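Local coordinates for malonyl coenzyme A-acyl carrier protein transacylase (PDB 2H1Y) that probably transfers the malonyl group from malonyl-CoA to the holo acyl carrier protein, supplying malonyl-ACP for fatty acid synthesis, at residues 73-85 against 105-119. Sequence-based numbering, arbitrary orientation.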
ATOM      1  N   GLN A  73      -0.360  -9.107  -1.621  1.00 45.90           N
ATOM      2  CA  GLN A  73       0.429  -8.020  -2.186  1.00 44.43           C
ATOM      3  C   GLN A  73       0.251  -7.896  -3.727  1.00 44.13           C
ATOM      4  O   GLN A  73      -0.088  -6.816  -4.215  1.00 44.26           O
ATOM      5  CB  GLN A  73       1.880  -8.096  -1.699  1.00 43.94           C
ATOM      6  CG  GLN A  73       1.982  -7.966  -0.156  1.00 43.38           C
ATOM      7  CD  GLN A  73       3.384  -7.601   0.369  1.00 43.44           C
ATOM      8  OE1 GLN A  73       4.266  -7.184  -0.379  1.00 40.49           O
ATOM      9  NE2 GLN A  73       3.573  -7.737   1.670  1.00 42.15           N
ATOM     10  N   PRO A  74       0.413  -8.996  -4.493  1.00 43.68           N
ATOM     11  CA  PRO A  74       0.139  -8.876  -5.928  1.00 43.45           C
ATOM     12  C   PRO A  74      -1.329  -8.736  -6.329  1.00 43.15           C
ATOM     13  O   PRO A  74      -1.610  -8.240  -7.422  1.00 43.60           O
ATOM     14  CB  PRO A  74       0.730 -10.161  -6.511  1.00 43.77           C
ATOM     15  CG  PRO A  74       0.677 -11.130  -5.416  1.00 43.78           C
ATOM     16  CD  PRO A  74       0.891 -10.347  -4.149  1.00 43.80           C
ATOM     17  N   ALA A  75      -2.265  -9.134  -5.475  1.00 42.76           N
ATOM     18  CA  ALA A  75      -3.683  -8.946  -5.801  1.00 42.14           C
ATOM     19  C   ALA A  75      -4.037  -7.464  -5.726  1.00 41.99           C
ATOM     20  O   ALA A  75      -4.699  -6.912  -6.624  1.00 41.60           O
ATOM     21  CB  ALA A  75      -4.554  -9.739  -4.858  1.00 42.67           C
ATOM     22  N   ILE A  76      -3.586  -6.816  -4.647  1.00 41.23           N
ATOM     23  CA  ILE A  76      -3.798  -5.381  -4.482  1.00 40.49           C
ATOM     24  C   ILE A  76      -3.123  -4.675  -5.660  1.00 40.83           C
ATOM     25  O   ILE A  76      -3.748  -3.855  -6.341  1.00 40.64           O
ATOM     26  CB  ILE A  76      -3.299  -4.884  -3.108  1.00 40.09           C
ATOM     27  CG1 ILE A  76      -4.072  -5.579  -1.992  1.00 38.69           C
ATOM     28  CG2 ILE A  76      -3.440  -3.375  -2.992  1.00 39.36           C
ATOM     29  CD1 ILE A  76      -3.512  -5.380  -0.612  1.00 36.36           C
ATOM     30  N   TYR A  77      -1.867  -5.026  -5.952  1.00 40.92           N
ATOM     31  CA  TYR A  77      -1.231  -4.406  -7.125  1.00 41.14           C
ATOM     32  C   TYR A  77      -2.106  -4.559  -8.371  1.00 40.79           C
ATOM     33  O   TYR A  77      -2.263  -3.612  -9.152  1.00 40.65           O
ATOM     34  CB  TYR A  77       0.178  -4.942  -7.393  1.00 41.41           C
ATOM     35  CG  TYR A  77       0.747  -4.507  -8.752  1.00 42.69           C
ATOM     36  CD1 TYR A  77       1.146  -3.178  -8.991  1.00 41.34           C
ATOM     37  CD2 TYR A  77       0.864  -5.425  -9.801  1.00 42.03           C
ATOM     38  CE1 TYR A  77       1.648  -2.790 -10.234  1.00 40.96           C
ATOM     39  CE2 TYR A  77       1.365  -5.052 -11.037  1.00 41.52           C
ATOM     40  CZ  TYR A  77       1.751  -3.742 -11.256  1.00 42.91           C
ATOM     41  OH  TYR A  77       2.265  -3.415 -12.498  1.00 43.26           O
ATOM     42  N   LEU A  78      -2.680  -5.745  -8.541  1.00 40.40           N
ATOM     43  CA  LEU A  78      -3.445  -6.052  -9.743  1.00 40.50           C
ATOM     44  C   LEU A  78      -4.598  -5.084  -9.960  1.00 40.41           C
ATOM     45  O   LEU A  78      -4.727  -4.472 -11.020  1.00 40.53           O
ATOM     46  CB  LEU A  78      -3.982  -7.462  -9.645  1.00 40.77           C
ATOM     47  CG  LEU A  78      -4.058  -8.338 -10.879  1.00 40.66           C
ATOM     48  CD1 LEU A  78      -4.992  -9.482 -10.521  1.00 37.64           C
ATOM     49  CD2 LEU A  78      -4.511  -7.570 -12.154  1.00 38.78           C
ATOM     50  N   VAL A  79      -5.445  -4.939  -8.953  1.00 40.52           N
ATOM     51  CA  VAL A  79      -6.574  -4.032  -9.070  1.00 40.23           C
ATOM     52  C   VAL A  79      -6.098  -2.559  -9.219  1.00 40.90           C
ATOM     53  O   VAL A  79      -6.606  -1.818 -10.083  1.00 41.46           O
ATOM     54  CB  VAL A  79      -7.574  -4.258  -7.926  1.00 40.38           C
ATOM     55  CG1 VAL A  79      -8.762  -3.291  -8.015  1.00 38.83           C
ATOM     56  CG2 VAL A  79      -8.032  -5.747  -7.903  1.00 40.18           C
ATOM     57  N   SER A  80      -5.111  -2.140  -8.430  1.00 40.62           N
ATOM     58  CA  SER A  80      -4.526  -0.802  -8.628  1.00 41.08           C
ATOM     59  C   SER A  80      -4.099  -0.569 -10.084  1.00 41.15           C
ATOM     60  O   SER A  80      -4.427   0.468 -10.671  1.00 40.75           O
ATOM     61  CB  SER A  80      -3.345  -0.576  -7.701  1.00 40.77           C
ATOM     62  OG  SER A  80      -3.779  -0.449  -6.365  1.00 43.22           O
ATOM     63  N   TYR A  81      -3.399  -1.554 -10.659  1.00 41.53           N
ATOM     64  CA  TYR A  81      -2.902  -1.479 -12.043  1.00 41.50           C
ATOM     65  C   TYR A  81      -4.057  -1.283 -12.994  1.00 41.47           C
ATOM     66  O   TYR A  81      -4.015  -0.394 -13.830  1.00 41.31           O
ATOM     67  CB  TYR A  81      -2.108  -2.737 -12.432  1.00 41.10           C
ATOM     68  CG  TYR A  81      -1.405  -2.613 -13.760  1.00 41.69           C
ATOM     69  CD1 TYR A  81      -2.035  -3.020 -14.943  1.00 42.11           C
ATOM     70  CD2 TYR A  81      -0.105  -2.075 -13.849  1.00 41.96           C
ATOM     71  CE1 TYR A  81      -1.417  -2.900 -16.160  1.00 42.22           C
ATOM     72  CE2 TYR A  81       0.542  -1.947 -15.080  1.00 40.52           C
ATOM     73  CZ  TYR A  81      -0.127  -2.365 -16.235  1.00 42.86           C
ATOM     74  OH  TYR A  81       0.468  -2.264 -17.481  1.00 43.32           O
ATOM     75  N   ILE A  82      -5.090  -2.117 -12.844  1.00 41.92           N
ATOM     76  CA  ILE A  82      -6.264  -2.077 -13.721  1.00 42.53           C
ATOM     77  C   ILE A  82      -7.013  -0.750 -13.590  1.00 42.73           C
ATOM     78  O   ILE A  82      -7.309  -0.094 -14.596  1.00 42.67           O
ATOM     79  CB  ILE A  82      -7.221  -3.293 -13.504  1.00 42.30           C
ATOM     80  CG1 ILE A  82      -6.528  -4.581 -13.940  1.00 42.77           C
ATOM     81  CG2 ILE A  82      -8.509  -3.093 -14.268  1.00 41.94           C
ATOM     82  CD1 ILE A  82      -7.232  -5.839 -13.550  1.00 43.09           C
ATOM     83  N   ALA A  83      -7.299  -0.360 -12.352  1.00 43.34           N
ATOM     84  CA  ALA A  83      -7.850   0.967 -12.065  1.00 44.05           C
ATOM     85  C   ALA A  83      -7.093   2.056 -12.820  1.00 44.62           C
ATOM     86  O   ALA A  83      -7.716   2.931 -13.432  1.00 44.63           O
ATOM     87  CB  ALA A  83      -7.814   1.246 -10.578  1.00 43.85           C
ATOM     88  N   TYR A  84      -5.759   1.992 -12.787  1.00 44.97           N
ATOM     89  CA  TYR A  84      -4.932   3.003 -13.447  1.00 45.78           C
ATOM     90  C   TYR A  84      -5.076   3.017 -14.987  1.00 46.24           C
ATOM     91  O   TYR A  84      -5.287   4.080 -15.586  1.00 46.00           O
ATOM     92  CB  TYR A  84      -3.465   2.852 -13.061  1.00 45.55           C
ATOM     93  CG  TYR A  84      -2.592   3.941 -13.653  1.00 45.26           C
ATOM     94  CD1 TYR A  84      -2.202   3.906 -15.003  1.00 45.24           C
ATOM     95  CD2 TYR A  84      -2.150   5.000 -12.864  1.00 42.88           C
ATOM     96  CE1 TYR A  84      -1.389   4.911 -15.546  1.00 44.23           C
ATOM     97  CE2 TYR A  84      -1.354   5.986 -13.379  1.00 43.38           C
ATOM     98  CZ  TYR A  84      -0.974   5.940 -14.721  1.00 44.67           C
ATOM     99  OH  TYR A  84      -0.190   6.942 -15.215  1.00 45.27           O
ATOM    100  N   GLN A  85      -4.946   1.844 -15.607  1.00 46.46           N
ATOM    101  CA  GLN A  85      -5.128   1.684 -17.061  1.00 47.09           C
ATOM    102  C   GLN A  85      -6.489   2.158 -17.578  1.00 47.09           C
ATOM    103  O   GLN A  85      -6.569   2.969 -18.507  1.00 47.12           O
ATOM    104  CB  GLN A  85      -4.940   0.215 -17.455  1.00 47.38           C
ATOM    105  CG  GLN A  85      -3.545  -0.349 -17.207  1.00 48.87           C
ATOM    106  CD  GLN A  85      -2.428   0.596 -17.645  1.00 50.44           C
ATOM    107  OE1 GLN A  85      -1.452   0.772 -16.920  1.00 52.41           O
ATOM    108  NE2 GLN A  85      -2.574   1.213 -18.821  1.00 49.17           N
ATOM    109  N   LEU A 105       2.713  -1.557   0.713  1.00 40.54           N
ATOM    110  CA  LEU A 105       2.760  -2.272  -0.558  1.00 40.63           C
ATOM    111  C   LEU A 105       2.301  -1.381  -1.708  1.00 41.01           C
ATOM    112  O   LEU A 105       2.557  -1.678  -2.876  1.00 40.65           O
ATOM    113  CB  LEU A 105       1.901  -3.536  -0.495  1.00 40.77           C
ATOM    114  CG  LEU A 105       1.350  -4.049  -1.828  1.00 41.10           C
ATOM    115  CD1 LEU A 105       0.414  -3.026  -2.452  1.00 42.61           C
ATOM    116  CD2 LEU A 105       2.484  -4.394  -2.780  1.00 42.00           C
ATOM    117  N   GLY A 106       1.621  -0.291  -1.371  1.00 40.91           N
ATOM    118  CA  GLY A 106       1.151   0.651  -2.366  1.00 41.16           C
ATOM    119  C   GLY A 106       2.279   1.426  -3.006  1.00 41.52           C
ATOM    120  O   GLY A 106       2.145   1.911  -4.139  1.00 41.50           O
ATOM    121  N   GLU A 107       3.394   1.567  -2.292  1.00 41.63           N
ATOM    122  CA  GLU A 107       4.491   2.362  -2.841  1.00 42.12           C
ATOM    123  C   GLU A 107       5.064   1.726  -4.113  1.00 41.95           C
ATOM    124  O   GLU A 107       5.243   2.408  -5.130  1.00 41.58           O
ATOM    125  CB  GLU A 107       5.577   2.617  -1.807  1.00 42.32           C
ATOM    126  CG  GLU A 107       6.404   3.831  -2.161  1.00 42.05           C
ATOM    127  CD  GLU A 107       7.287   4.277  -1.037  1.00 42.94           C
ATOM    128  OE1 GLU A 107       8.422   4.710  -1.321  1.00 43.69           O
ATOM    129  OE2 GLU A 107       6.855   4.188   0.133  1.00 45.60           O
ATOM    130  N   VAL A 108       5.308   0.413  -4.049  1.00 42.01           N
ATOM    131  CA  VAL A 108       5.695  -0.384  -5.215  1.00 41.50           C
ATOM    132  C   VAL A 108       4.718  -0.150  -6.363  1.00 41.76           C
ATOM    133  O   VAL A 108       5.141   0.226  -7.469  1.00 42.79           O
ATOM    134  CB  VAL A 108       5.758  -1.879  -4.896  1.00 41.84           C
ATOM    135  CG1 VAL A 108       6.216  -2.660  -6.136  1.00 43.26           C
ATOM    136  CG2 VAL A 108       6.688  -2.154  -3.715  1.00 39.48           C
ATOM    137  N   SER A 109       3.423  -0.339  -6.108  1.00 40.98           N
ATOM    138  CA  SER A 109       2.397  -0.005  -7.100  1.00 40.60           C
ATOM    139  C   SER A 109       2.663   1.320  -7.750  1.00 40.59           C
ATOM    140  O   SER A 109       2.668   1.403  -8.976  1.00 41.11           O
ATOM    141  CB  SER A 109       1.002   0.055  -6.493  1.00 40.09           C
ATOM    142  OG  SER A 109       0.549  -1.233  -6.149  1.00 40.92           O
ATOM    143  N   ALA A 110       2.868   2.352  -6.927  1.00 40.96           N
ATOM    144  CA  ALA A 110       3.055   3.723  -7.405  1.00 41.24           C
ATOM    145  C   ALA A 110       4.301   3.843  -8.314  1.00 42.03           C
ATOM    146  O   ALA A 110       4.204   4.338  -9.449  1.00 41.72           O
ATOM    147  CB  ALA A 110       3.130   4.666  -6.252  1.00 40.42           C
ATOM    148  N   VAL A 111       5.445   3.345  -7.827  1.00 42.73           N
ATOM    149  CA  VAL A 111       6.663   3.198  -8.640  1.00 43.34           C
ATOM    150  C   VAL A 111       6.405   2.502  -9.993  1.00 43.70           C
ATOM    151  O   VAL A 111       6.820   2.995 -11.038  1.00 43.72           O
ATOM    152  CB  VAL A 111       7.763   2.428  -7.856  1.00 43.79           C
ATOM    153  CG1 VAL A 111       8.909   1.985  -8.786  1.00 43.65           C
ATOM    154  CG2 VAL A 111       8.293   3.274  -6.703  1.00 43.35           C
ATOM    155  N   SER A 112       5.703   1.372  -9.965  1.00 43.98           N
ATOM    156  CA  SER A 112       5.396   0.638 -11.182  1.00 44.61           C
ATOM    157  C   SER A 112       4.642   1.485 -12.185  1.00 45.29           C
ATOM    158  O   SER A 112       5.034   1.606 -13.344  1.00 45.90           O
ATOM    159  CB  SER A 112       4.607  -0.623 -10.859  1.00 44.59           C
ATOM    160  OG  SER A 112       4.067  -1.200 -12.038  1.00 45.15           O
ATOM    161  N   LEU A 113       3.552   2.080 -11.736  1.00 46.15           N
ATOM    162  CA  LEU A 113       2.681   2.821 -12.630  1.00 46.60           C
ATOM    163  C   LEU A 113       3.323   4.103 -13.115  1.00 46.70           C
ATOM    164  O   LEU A 113       2.959   4.617 -14.160  1.00 46.64           O
ATOM    165  CB  LEU A 113       1.314   3.049 -11.977  1.00 46.79           C
ATOM    166  CG  LEU A 113       0.609   1.692 -12.093  1.00 47.51           C
ATOM    167  CD1 LEU A 113      -0.391   1.481 -11.009  1.00 49.37           C
ATOM    168  CD2 LEU A 113      -0.029   1.496 -13.472  1.00 46.65           C
ATOM    169  N   SER A 114       4.315   4.588 -12.380  1.00 47.26           N
ATOM    170  CA  SER A 114       5.144   5.685 -12.856  1.00 47.96           C
ATOM    171  C   SER A 114       5.880   5.309 -14.149  1.00 48.94           C
ATOM    172  O   SER A 114       6.150   6.175 -14.989  1.00 49.30           O
ATOM    173  CB  SER A 114       6.132   6.114 -11.786  1.00 47.61           C
ATOM    174  OG  SER A 114       6.445   7.471 -11.962  1.00 47.64           O
ATOM    175  N   GLY A 115       6.187   4.018 -14.303  1.00 49.50           N
ATOM    176  CA  GLY A 115       6.749   3.476 -15.546  1.00 50.19           C
ATOM    177  C   GLY A 115       8.050   2.711 -15.331  1.00 50.76           C
ATOM    178  O   GLY A 115       8.710   2.290 -16.290  1.00 50.83           O
ATOM    179  N   ALA A 116       8.412   2.532 -14.065  1.00 50.81           N
ATOM    180  CA  ALA A 116       9.672   1.921 -13.699  1.00 51.18           C
ATOM    181  C   ALA A 116       9.550   0.423 -13.497  1.00 51.41           C
ATOM    182  O   ALA A 116      10.500  -0.230 -13.069  1.00 51.59           O
ATOM    183  CB  ALA A 116      10.217   2.578 -12.449  1.00 50.88           C
ATOM    184  N   LEU A 117       8.382  -0.130 -13.801  1.00 51.96           N
ATOM    185  CA  LEU A 117       8.130  -1.530 -13.501  1.00 52.22           C
ATOM    186  C   LEU A 117       6.984  -2.059 -14.350  1.00 52.69           C
ATOM    187  O   LEU A 117       5.841  -1.629 -14.186  1.00 52.71           O
ATOM    188  CB  LEU A 117       7.821  -1.646 -12.020  1.00 52.09           C
ATOM    189  CG  LEU A 117       8.447  -2.713 -11.146  1.00 53.00           C
ATOM    190  CD1 LEU A 117       9.884  -3.008 -11.534  1.00 53.29           C
ATOM    191  CD2 LEU A 117       8.357  -2.247  -9.695  1.00 53.15           C
ATOM    192  N   ASP A 118       7.305  -2.965 -15.280  1.00 53.45           N
ATOM    193  CA  ASP A 118       6.312  -3.588 -16.159  1.00 54.26           C
ATOM    194  C   ASP A 118       5.331  -4.426 -15.366  1.00 54.02           C
ATOM    195  O   ASP A 118       5.645  -4.923 -14.264  1.00 53.60           O
ATOM    196  CB  ASP A 118       6.971  -4.493 -17.218  1.00 54.97           C
ATOM    197  CG  ASP A 118       7.943  -3.748 -18.103  1.00 58.14           C
ATOM    198  OD1 ASP A 118       7.713  -2.539 -18.361  1.00 61.85           O
ATOM    199  OD2 ASP A 118       8.945  -4.365 -18.537  1.00 60.04           O
ATOM    200  N   PHE A 119       4.154  -4.611 -15.956  1.00 53.64           N
ATOM    201  CA  PHE A 119       3.112  -5.417 -15.348  1.00 53.31           C
ATOM    202  C   PHE A 119       3.606  -6.735 -14.739  1.00 53.51           C
ATOM    203  O   PHE A 119       3.539  -6.908 -13.517  1.00 53.47           O
ATOM    204  CB  PHE A 119       1.950  -5.649 -16.317  1.00 52.98           C
ATOM    205  CG  PHE A 119       0.779  -6.330 -15.685  1.00 51.89           C
ATOM    206  CD1 PHE A 119       0.244  -5.851 -14.488  1.00 50.61           C
ATOM    207  CD2 PHE A 119       0.223  -7.456 -16.270  1.00 51.20           C
ATOM    208  CE1 PHE A 119      -0.813  -6.482 -13.886  1.00 50.89           C
ATOM    209  CE2 PHE A 119      -0.841  -8.103 -15.684  1.00 51.48           C
ATOM    210  CZ  PHE A 119      -1.375  -7.609 -14.487  1.00 52.62           C
TER
HETATM  211  O   HOH W   1      -1.479  -0.619  -4.556  1.00 39.00           O
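Tyr77 and Ser112 make the one direct hydrogen bond between residues 73-85 of helix 69-90 and segment 105-119. Tyr77 OH donates to Ser112 OG at 2.9 Å. Ser112 OG in turn donates to Leu117 O at 2.8 Å, tilted out of the carbonyl plane. The serine hydroxyl thus accepts one bond and donates another, linking the tyrosine to the backbone of Leu117. With chi1 at 169°, the Tyr77 ring swings away from the backbone N and reaches across to the second helix. Ser109 OG sits at the ring edge, in plane, 3.5 Å from Tyr77 CD1.

A water provides a second polar link. It donates to Ser80 OG and is hydrogen-bonded to Ser109 OG, 2.7 Å away. Ser80 OG also bonds Leu283 O.

The axes of the two helical segments cross at -40° and come within 9.7 Å. Helix 105-116 leads out of the GHSLG nucleophile elbow of the acyltransferase fold, which follows strand 99-102. Leu105 and Gly106 are the last two residues of that motif. Phe19, from the parallel strand 15-19 of the mixed sheet, touches Ser80, Ser109 and Leu113.

Apolar packing is centred on Leu113, a knob in the hole formed by Ser80, Tyr81, Tyr84 and Gln85. Its CD2 methyl lies over one face of the Tyr84 ring, 3.9 Å from the centroid, in a CH-pi contact. The same methyl meets Tyr81 CD2 at 3.6 Å. At the other end of the interface, Leu105 CD2 lies against Gln73 CB and Leu105 CD1 against Ile76 CG2.

Among the aromatic groups, Phe119 CD1 sits over the centre of one Tyr81 face. These two rings are inclined by 34°, with centroids 4.5 Å apart. Gln85 OE1 lies over the opposite Tyr81 face, toward its rim. Phe119 also touches Tyr77 CE2 through CD1, while Leu78 CD2 meets the phenylalanine's ring edge at CZ.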